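Local coordinates for protein (hdlp (histone deacetylase-like protein)) (Aquifex aeolicus, PDB 1C3P) that belongs to the histone deacetylase family, binds zinc, and probably removes acetyl groups from acetylated lysines or related substrates, at residues I47-A52 and T107-Q112. Numbering follows the deposited sequence.
Sequences IKSRPA and TGSTVQ
Arg50 and Gln112 run past each other in opposite directions: CG of Arg50 rests against the Gln112 amide, 3.6 Å from its CD, with the guanidinium and amide planes 36° apart. The end of the arginine continues over the helix, where Arg50 NH2 comes within 3.3 Å of Val111 CG1 and the carbonyl oxygen of Gly108 sits over one face of the guanidinium. At the far end of the 47-52 segment, CB of Ala52 packs 3.8 Å from Thr107 CG2.

Polar bonds hold the guanidinium. CG of Arg50 lies between the backbone N and the carbonyl carbon (chi1 72°), and a turn at the end of the extended chain (chi4 66°) brings Arg50 NH1 to Pro51 O in a bent hydrogen bond of 3.0 Å, while NH2 forms salt bridges with Glu56 and Glu115. A leucine here would probably leave Glu56 and Glu115 without their cationic partner and Pro51 O without the NH1 donor. Ser49 OG and Ser109 OG lie 2.7 Å apart, a probable hydrogen bond, and both also hydrogen-bond to Tyr12 OH.

Backbone approach is tight at Gly108, whose CA makes a CA-H...O contact of 3.3 Å with Arg50 O. The glycine faces Arg50 O, Pro51 C and Ala52 N with no space for a CB between them, and its lack of one lets the backbones come this close.

The loop leaving edge strand 46-48 thus lies over helix 98-118, which packs beside the parallel sheet near strand 4-8, in the alpha/beta fold of the arginase-deacetylase superfamily, away from the zinc site.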
loop_
_atom_site.group_PDB
_atom_site.type_symbol
_atom_site.label_atom_id
_atom_site.label_comp_id
_atom_site.label_asym_id
_atom_site.label_seq_id
_atom_site.Cartn_x
_atom_site.Cartn_y
_atom_site.Cartn_z
ATOM N N ILE A 47 10.198 -15.747 -0.007
ATOM C CA ILE A 47 10.321 -16.015 1.423
ATOM C C ILE A 47 8.893 -16.216 1.912
ATOM O O ILE A 47 8.031 -15.363 1.669
ATOM C CB ILE A 47 10.977 -14.824 2.183
ATOM C CG1 ILE A 47 12.453 -14.704 1.787
ATOM C CG2 ILE A 47 10.863 -15.021 3.698
ATOM C CD1 ILE A 47 13.308 -15.878 2.220
ATOM N N LYS A 48 8.634 -17.334 2.590
ATOM C CA LYS A 48 7.286 -17.608 3.083
ATOM C C LYS A 48 6.946 -16.667 4.237
ATOM O O LYS A 48 7.702 -16.550 5.190
ATOM C CB LYS A 48 7.162 -19.060 3.575
ATOM C CG LYS A 48 5.777 -19.415 4.101
ATOM C CD LYS A 48 5.711 -20.861 4.586
ATOM C CE LYS A 48 4.317 -21.215 5.082
ATOM N NZ LYS A 48 3.282 -21.069 4.020
ATOM N N SER A 49 5.794 -16.021 4.145
ATOM C CA SER A 49 5.327 -15.107 5.179
ATOM C C SER A 49 5.145 -15.811 6.520
ATOM O O SER A 49 4.714 -16.968 6.578
ATOM C CB SER A 49 3.972 -14.508 4.798
ATOM O OG SER A 49 3.987 -13.832 3.537
ATOM N N ARG A 50 5.469 -15.098 7.594
ATOM C CA ARG A 50 5.293 -15.606 8.944
ATOM C C ARG A 50 4.405 -14.613 9.697
ATOM O O ARG A 50 4.330 -13.434 9.347
ATOM C CB ARG A 50 6.632 -15.691 9.695
ATOM C CG ARG A 50 7.239 -14.328 10.108
ATOM C CD ARG A 50 8.477 -14.550 10.956
ATOM N NE ARG A 50 9.228 -13.333 11.261
ATOM C CZ ARG A 50 8.806 -12.329 12.016
ATOM N NH1 ARG A 50 7.603 -12.358 12.583
ATOM N NH2 ARG A 50 9.606 -11.290 12.225
ATOM N N PRO A 51 3.684 -15.085 10.716
ATOM C CA PRO A 51 2.838 -14.170 11.484
ATOM C C PRO A 51 3.700 -13.198 12.290
ATOM O O PRO A 51 4.823 -13.540 12.677
ATOM C CB PRO A 51 2.090 -15.117 12.427
ATOM C CG PRO A 51 2.058 -16.421 11.643
ATOM C CD PRO A 51 3.500 -16.464 11.190
ATOM N N ALA A 52 3.191 -11.987 12.524
ATOM C CA ALA A 52 3.876 -11.025 13.378
ATOM C C ALA A 52 3.714 -11.613 14.790
ATOM O O ALA A 52 2.674 -12.199 15.096
ATOM C CB ALA A 52 3.189 -9.664 13.300
ATOM N N THR A 107 1.511 -8.412 8.312
ATOM C CA THR A 107 2.374 -7.591 9.173
ATOM C C THR A 107 3.702 -8.282 9.456
ATOM O O THR A 107 4.758 -7.642 9.454
ATOM C CB THR A 107 1.627 -7.243 10.470
ATOM O OG1 THR A 107 0.440 -6.515 10.110
ATOM C CG2 THR A 107 2.501 -6.409 11.428
ATOM N N GLY A 108 3.663 -9.583 9.706
ATOM C CA GLY A 108 4.905 -10.286 9.927
ATOM C C GLY A 108 5.730 -10.172 8.648
ATOM O O GLY A 108 6.958 -10.090 8.705
ATOM N N SER A 109 5.059 -10.157 7.493
ATOM C CA SER A 109 5.749 -10.055 6.201
ATOM C C SER A 109 6.462 -8.705 6.035
ATOM O O SER A 109 7.470 -8.583 5.314
ATOM C CB SER A 109 4.753 -10.290 5.057
ATOM O OG SER A 109 4.229 -11.608 5.109
ATOM N N THR A 110 5.934 -7.679 6.690
ATOM C CA THR A 110 6.567 -6.372 6.641
ATOM C C THR A 110 7.805 -6.386 7.515
ATOM O O THR A 110 8.811 -5.786 7.150
ATOM C CB THR A 110 5.599 -5.269 7.078
ATOM O OG1 THR A 110 4.692 -5.024 5.995
ATOM C CG2 THR A 110 6.357 -3.985 7.470
ATOM N N VAL A 111 7.750 -7.083 8.652
ATOM C CA VAL A 111 8.929 -7.166 9.489
ATOM C C VAL A 111 9.987 -7.968 8.714
ATOM O O VAL A 111 11.175 -7.629 8.718
ATOM C CB VAL A 111 8.631 -7.845 10.859
ATOM C CG1 VAL A 111 9.930 -8.019 11.631
ATOM C CG2 VAL A 111 7.668 -6.983 11.674
ATOM N N GLN A 112 9.557 -9.024 8.026
ATOM C CA GLN A 112 10.487 -9.821 7.230
ATOM C C GLN A 112 11.110 -8.963 6.139
ATOM O O GLN A 112 12.298 -9.069 5.860
ATOM C CB GLN A 112 9.775 -11.021 6.605
ATOM C CG GLN A 112 9.221 -11.990 7.630
ATOM C CD GLN A 112 8.490 -13.138 6.993
ATOM O OE1 GLN A 112 9.078 -14.191 6.700
ATOM N NE2 GLN A 112 7.202 -12.942 6.747
#